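Long-range contact in secondary thiamine-phosphate synthase enzyme (Thermus thermophilus, PDB 2CU5), which is a UPF0047 (YjbQ) family protein of unestablished function, named for a probable secondary thiamine-phosphate synthase activity: residues A[6-20]-A[110-124]. Sequence-based numbering, arbitrary orientation.
Sequences RLEVPTPEEGFVNIT and QVFLAEFDGPRVREV
Gln110 and Asn18 open a contact in which two strand-turn-strand segments pair antiparallel twice over, first in the three-stranded sheet and then in the five-stranded one, so that the two sheets of this UPF0047 fold are tied together. Gln110 OE1 accepts Asn18 ND2 on a lone pair, the two atoms 2.7 Å apart, while OD1 of Asn18 closes an Asx turn onto Thr20 N. Thr20 OG1 in turn receives Val111 N, 2.8 Å away. Phe112 turns its ring face to the edge of the Phe16 ring, with the planes at 76°, and helix 53-66 also packs against Phe16. Leu113, with CG anti to the backbone N (chi1 -171°) and extended beyond it, meets Val9 tip to tip, CD1 lying 3.7 Å from Val9 CB.

Glu115 illustrates how one buried carboxylate can join both sheets. Its OE1 accepts Thr11 OG1 on the anti lone pair at 2.7 Å and Arg122 NE on the syn one; OE2 takes Arg122 NH1 and Asp117 N. A glutamine here would probably weaken the two-nitrogen grip on Arg122 and leave the buried charge of Arg122 without its carboxylate mate. At the turn, Gly118 N donates to Glu13 O, and Gly118 CA lies against Pro12 O; a cis peptide bond then leads into Pro119. Beyond it the strand pairs with 6-11: Arg122 O receives Val9 N at 2.7 Å, and Glu123 OE1, bonded to Trp125 NE1, also forms a salt bridge with Arg6 NH1, though its position is less certain. Val124 closes the register, its O accepting Leu7 N at 2.9 Å while its CG2 lies 4.0 Å from Val9 CG2.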
loop_
_atom_site.group_PDB
_atom_site.type_symbol
_atom_site.label_atom_id
_atom_site.label_comp_id
_atom_site.label_asym_id
_atom_site.label_seq_id
_atom_site.Cartn_x
_atom_site.Cartn_y
_atom_site.Cartn_z
ATOM N N ARG A 6 -5.939 -6.429 20.251
ATOM C CA ARG A 6 -5.248 -5.150 20.285
ATOM C C ARG A 6 -3.854 -5.280 20.883
ATOM O O ARG A 6 -3.694 -5.504 22.085
ATOM C CB ARG A 6 -6.068 -4.131 21.081
ATOM C CG ARG A 6 -5.344 -2.822 21.365
ATOM C CD ARG A 6 -6.302 -1.653 21.267
ATOM N NE ARG A 6 -7.523 -1.878 22.030
ATOM C CZ ARG A 6 -8.667 -1.233 21.823
ATOM N NH1 ARG A 6 -8.761 -0.312 20.872
ATOM N NH2 ARG A 6 -9.723 -1.515 22.566
ATOM N N LEU A 7 -2.844 -5.160 20.030
ATOM C CA LEU A 7 -1.465 -5.230 20.475
ATOM C C LEU A 7 -1.040 -3.789 20.729
ATOM O O LEU A 7 -1.519 -2.873 20.064
ATOM C CB LEU A 7 -0.575 -5.843 19.384
ATOM C CG LEU A 7 -0.944 -7.242 18.879
ATOM C CD1 LEU A 7 -0.008 -7.645 17.749
ATOM C CD2 LEU A 7 -0.863 -8.238 20.017
ATOM N N GLU A 8 -0.165 -3.590 21.705
ATOM C CA GLU A 8 0.328 -2.253 22.022
ATOM C C GLU A 8 1.841 -2.368 21.892
ATOM O O GLU A 8 2.482 -3.140 22.599
ATOM C CB GLU A 8 -0.127 -1.853 23.431
ATOM C CG GLU A 8 -1.597 -2.217 23.663
ATOM C CD GLU A 8 -2.266 -1.435 24.777
ATOM O OE1 GLU A 8 -1.672 -1.307 25.869
ATOM O OE2 GLU A 8 -3.404 -0.959 24.559
ATOM N N VAL A 9 2.401 -1.599 20.965
ATOM C CA VAL A 9 3.823 -1.665 20.659
ATOM C C VAL A 9 4.647 -0.420 20.961
ATOM O O VAL A 9 4.388 0.645 20.410
ATOM C CB VAL A 9 4.009 -2.001 19.154
ATOM C CG1 VAL A 9 5.458 -2.306 18.854
ATOM C CG2 VAL A 9 3.120 -3.179 18.773
ATOM N N PRO A 10 5.648 -0.536 21.849
ATOM C CA PRO A 10 6.471 0.639 22.153
ATOM C C PRO A 10 7.335 0.948 20.926
ATOM O O PRO A 10 7.862 0.034 20.288
ATOM C CB PRO A 10 7.312 0.177 23.342
ATOM C CG PRO A 10 6.429 -0.849 24.006
ATOM C CD PRO A 10 5.897 -1.615 22.822
ATOM N N THR A 11 7.479 2.227 20.599
ATOM C CA THR A 11 8.279 2.624 19.443
ATOM C C THR A 11 9.273 3.727 19.785
ATOM O O THR A 11 9.055 4.505 20.712
ATOM C CB THR A 11 7.382 3.142 18.305
ATOM O OG1 THR A 11 6.651 4.286 18.763
ATOM C CG2 THR A 11 6.399 2.062 17.866
ATOM N N PRO A 12 10.395 3.792 19.051
ATOM C CA PRO A 12 11.415 4.819 19.284
ATOM C C PRO A 12 11.000 6.089 18.542
ATOM O O PRO A 12 9.919 6.134 17.962
ATOM C CB PRO A 12 12.667 4.189 18.692
ATOM C CG PRO A 12 12.119 3.451 17.510
ATOM C CD PRO A 12 10.880 2.783 18.090
ATOM N N GLU A 13 11.848 7.115 18.550
ATOM C CA GLU A 13 11.505 8.350 17.851
ATOM C C GLU A 13 11.159 7.988 16.411
ATOM O O GLU A 13 10.182 8.478 15.845
ATOM C CB GLU A 13 12.680 9.332 17.872
ATOM C CG GLU A 13 12.297 10.727 17.410
ATOM C CD GLU A 13 13.473 11.678 17.384
ATOM O OE1 GLU A 13 14.254 11.686 18.359
ATOM O OE2 GLU A 13 13.609 12.424 16.390
ATOM N N GLU A 14 11.977 7.125 15.822
ATOM C CA GLU A 14 11.739 6.669 14.465
ATOM C C GLU A 14 12.489 5.372 14.234
ATOM O O GLU A 14 13.613 5.195 14.713
ATOM C CB GLU A 14 12.165 7.729 13.437
ATOM C CG GLU A 14 13.627 7.702 13.020
ATOM C CD GLU A 14 13.869 8.475 11.728
ATOM O OE1 GLU A 14 15.014 8.465 11.225
ATOM O OE2 GLU A 14 12.913 9.093 11.212
ATOM N N GLY A 15 11.853 4.457 13.512
ATOM C CA GLY A 15 12.479 3.184 13.237
ATOM C C GLY A 15 11.483 2.102 12.880
ATOM O O GLY A 15 10.270 2.296 12.961
ATOM N N PHE A 16 12.013 0.957 12.465
ATOM C CA PHE A 16 11.197 -0.188 12.096
ATOM C C PHE A 16 11.219 -1.164 13.263
ATOM O O PHE A 16 12.272 -1.709 13.612
ATOM C CB PHE A 16 11.769 -0.858 10.848
ATOM C CG PHE A 16 11.561 -0.072 9.588
ATOM C CD1 PHE A 16 10.375 -0.186 8.869
ATOM C CD2 PHE A 16 12.543 0.794 9.122
ATOM C CE1 PHE A 16 10.168 0.552 7.702
ATOM C CE2 PHE A 16 12.344 1.537 7.954
ATOM C CZ PHE A 16 11.154 1.412 7.246
ATOM N N VAL A 17 10.061 -1.362 13.879
ATOM C CA VAL A 17 9.947 -2.274 15.012
ATOM C C VAL A 17 9.428 -3.608 14.498
ATOM O O VAL A 17 8.355 -3.675 13.903
ATOM C CB VAL A 17 8.970 -1.721 16.074
ATOM C CG1 VAL A 17 8.930 -2.649 17.281
ATOM C CG2 VAL A 17 9.399 -0.324 16.493
ATOM N N ASN A 18 10.201 -4.665 14.730
ATOM C CA ASN A 18 9.836 -6.006 14.286
ATOM C C ASN A 18 8.722 -6.554 15.183
ATOM O O ASN A 18 8.953 -6.861 16.349
ATOM C CB ASN A 18 11.060 -6.921 14.364
ATOM C CG ASN A 18 10.838 -8.247 13.664
ATOM O OD1 ASN A 18 9.745 -8.807 13.712
ATOM N ND2 ASN A 18 11.878 -8.757 13.011
ATOM N N ILE A 19 7.520 -6.678 14.638
ATOM C CA ILE A 19 6.381 -7.169 15.411
ATOM C C ILE A 19 5.905 -8.541 14.950
ATOM O O ILE A 19 4.803 -8.975 15.287
ATOM C CB ILE A 19 5.200 -6.196 15.304
ATOM C CG1 ILE A 19 4.763 -6.092 13.836
ATOM C CG2 ILE A 19 5.602 -4.824 15.869
ATOM C CD1 ILE A 19 3.500 -5.290 13.610
ATOM N N THR A 20 6.738 -9.222 14.177
ATOM C CA THR A 20 6.395 -10.536 13.650
ATOM C C THR A 20 5.961 -11.504 14.748
ATOM O O THR A 20 4.879 -12.089 14.679
ATOM C CB THR A 20 7.591 -11.157 12.894
ATOM O OG1 THR A 20 8.122 -10.202 11.966
ATOM C CG2 THR A 20 7.156 -12.398 12.125
ATOM N N GLN A 110 10.102 -9.857 7.307
ATOM C CA GLN A 110 9.677 -9.690 8.691
ATOM C C GLN A 110 8.603 -8.601 8.677
ATOM O O GLN A 110 8.601 -7.735 7.795
ATOM C CB GLN A 110 10.853 -9.258 9.577
ATOM C CG GLN A 110 11.878 -10.351 9.833
ATOM C CD GLN A 110 11.374 -11.421 10.788
ATOM O OE1 GLN A 110 11.397 -11.242 12.003
ATOM N NE2 GLN A 110 10.899 -12.536 10.238
ATOM N N VAL A 111 7.680 -8.649 9.632
ATOM C CA VAL A 111 6.621 -7.649 9.707
ATOM C C VAL A 111 7.077 -6.508 10.605
ATOM O O VAL A 111 7.468 -6.732 11.752
ATOM C CB VAL A 111 5.315 -8.258 10.265
ATOM C CG1 VAL A 111 4.216 -7.210 10.289
ATOM C CG2 VAL A 111 4.903 -9.439 9.413
ATOM N N PHE A 112 7.031 -5.286 10.078
ATOM C CA PHE A 112 7.475 -4.115 10.825
ATOM C C PHE A 112 6.436 -3.036 11.052
ATOM O O PHE A 112 5.596 -2.763 10.194
ATOM C CB PHE A 112 8.649 -3.436 10.110
ATOM C CG PHE A 112 9.915 -4.227 10.114
ATOM C CD1 PHE A 112 10.718 -4.278 11.250
ATOM C CD2 PHE A 112 10.321 -4.906 8.972
ATOM C CE1 PHE A 112 11.917 -4.998 11.247
ATOM C CE2 PHE A 112 11.507 -5.625 8.957
ATOM C CZ PHE A 112 12.310 -5.671 10.098
ATOM N N LEU A 113 6.504 -2.428 12.230
ATOM C CA LEU A 113 5.651 -1.295 12.531
ATOM C C LEU A 113 6.631 -0.158 12.234
ATOM O O LEU A 113 7.624 0.011 12.934
ATOM C CB LEU A 113 5.246 -1.263 14.005
ATOM C CG LEU A 113 4.169 -0.218 14.337
ATOM C CD1 LEU A 113 3.773 -0.349 15.797
ATOM C CD2 LEU A 113 4.680 1.192 14.049
ATOM N N ALA A 114 6.366 0.601 11.181
ATOM C CA ALA A 114 7.246 1.697 10.798
ATOM C C ALA A 114 6.874 2.981 11.527
ATOM O O ALA A 114 5.925 3.654 11.150
ATOM C CB ALA A 114 7.172 1.905 9.281
ATOM N N GLU A 115 7.635 3.316 12.566
ATOM C CA GLU A 115 7.381 4.525 13.346
ATOM C C GLU A 115 8.104 5.737 12.763
ATOM O O GLU A 115 9.322 5.715 12.607
ATOM C CB GLU A 115 7.839 4.335 14.794
ATOM C CG GLU A 115 7.636 5.578 15.646
ATOM C CD GLU A 115 6.174 5.969 15.754
ATOM O OE1 GLU A 115 5.496 5.491 16.691
ATOM O OE2 GLU A 115 5.693 6.746 14.896
ATOM N N PHE A 116 7.352 6.792 12.465
ATOM C CA PHE A 116 7.937 8.009 11.906
ATOM C C PHE A 116 7.771 9.212 12.835
ATOM O O PHE A 116 8.306 10.286 12.560
ATOM C CB PHE A 116 7.299 8.326 10.550
ATOM C CG PHE A 116 7.321 7.172 9.584
ATOM C CD1 PHE A 116 8.527 6.612 9.176
ATOM C CD2 PHE A 116 6.132 6.654 9.076
ATOM C CE1 PHE A 116 8.553 5.551 8.271
ATOM C CE2 PHE A 116 6.145 5.593 8.171
ATOM C CZ PHE A 116 7.356 5.042 7.769
ATOM N N ASP A 117 7.034 9.045 13.931
ATOM C CA ASP A 117 6.835 10.155 14.861
ATOM C C ASP A 117 6.681 9.711 16.315
ATOM O O ASP A 117 5.679 10.010 16.960
ATOM C CB ASP A 117 5.619 10.981 14.428
ATOM C CG ASP A 117 5.447 12.249 15.253
ATOM O OD1 ASP A 117 6.470 12.869 15.610
ATOM O OD2 ASP A 117 4.294 12.629 15.536
ATOM N N GLY A 118 7.688 9.006 16.823
ATOM C CA GLY A 118 7.650 8.536 18.193
ATOM C C GLY A 118 8.506 9.397 19.105
ATOM O O GLY A 118 8.812 10.541 18.767
ATOM N N PRO A 119 8.904 8.883 20.278
ATOM C CA PRO A 119 8.569 7.538 20.749
ATOM C C PRO A 119 7.137 7.507 21.266
ATOM O O PRO A 119 6.664 8.476 21.854
ATOM C CB PRO A 119 9.589 7.307 21.859
ATOM C CG PRO A 119 9.707 8.677 22.461
ATOM C CD PRO A 119 9.789 9.570 21.239
ATOM N N ARG A 120 6.447 6.396 21.034
ATOM C CA ARG A 120 5.070 6.249 21.490
ATOM C C ARG A 120 4.805 4.791 21.826
ATOM O O ARG A 120 5.711 3.963 21.833
ATOM C CB ARG A 120 4.081 6.646 20.391
ATOM C CG ARG A 120 4.290 7.999 19.744
ATOM C CD ARG A 120 3.024 8.393 19.023
ATOM N NE ARG A 120 3.141 9.650 18.298
ATOM C CZ ARG A 120 2.099 10.400 17.965
ATOM N NH1 ARG A 120 2.273 11.533 17.296
ATOM N NH2 ARG A 120 0.879 10.024 18.323
ATOM N N VAL A 121 3.545 4.505 22.127
ATOM C CA VAL A 121 3.094 3.145 22.366
ATOM C C VAL A 121 1.926 3.084 21.398
ATOM O O VAL A 121 0.844 3.609 21.667
ATOM C CB VAL A 121 2.601 2.899 23.802
ATOM C CG1 VAL A 121 2.041 1.490 23.906
ATOM C CG2 VAL A 121 3.754 3.044 24.780
ATOM N N ARG A 122 2.182 2.487 20.245
ATOM C CA ARG A 122 1.195 2.377 19.183
ATOM C C ARG A 122 0.305 1.164 19.351
ATOM O O ARG A 122 0.641 0.234 20.073
ATOM C CB ARG A 122 1.900 2.263 17.835
ATOM C CG ARG A 122 2.797 3.432 17.499
ATOM C CD ARG A 122 1.965 4.676 17.259
ATOM N NE ARG A 122 2.713 5.661 16.489
ATOM C CZ ARG A 122 2.198 6.789 16.014
ATOM N NH1 ARG A 122 2.965 7.619 15.319
ATOM N NH2 ARG A 122 0.925 7.089 16.233
ATOM N N GLU A 123 -0.831 1.194 18.665
ATOM C CA GLU A 123 -1.773 0.084 18.676
ATOM C C GLU A 123 -1.694 -0.597 17.317
ATOM O O GLU A 123 -1.507 0.057 16.292
ATOM C CB GLU A 123 -3.207 0.580 18.877
ATOM C CG GLU A 123 -3.604 0.857 20.314
ATOM C CD GLU A 123 -5.077 1.209 20.437
ATOM O OE1 GLU A 123 -5.902 0.570 19.748
ATOM O OE2 GLU A 123 -5.417 2.119 21.227
ATOM N N VAL A 124 -1.817 -1.916 17.322
ATOM C CA VAL A 124 -1.832 -2.695 16.101
ATOM C C VAL A 124 -2.976 -3.680 16.296
ATOM O O VAL A 124 -2.966 -4.467 17.243
ATOM C CB VAL A 124 -0.520 -3.472 15.885
ATOM C CG1 VAL A 124 -0.655 -4.367 14.663
ATOM C CG2 VAL A 124 0.645 -2.499 15.697
HETATM O O HOH W 1 10.476 10.045 10.518
#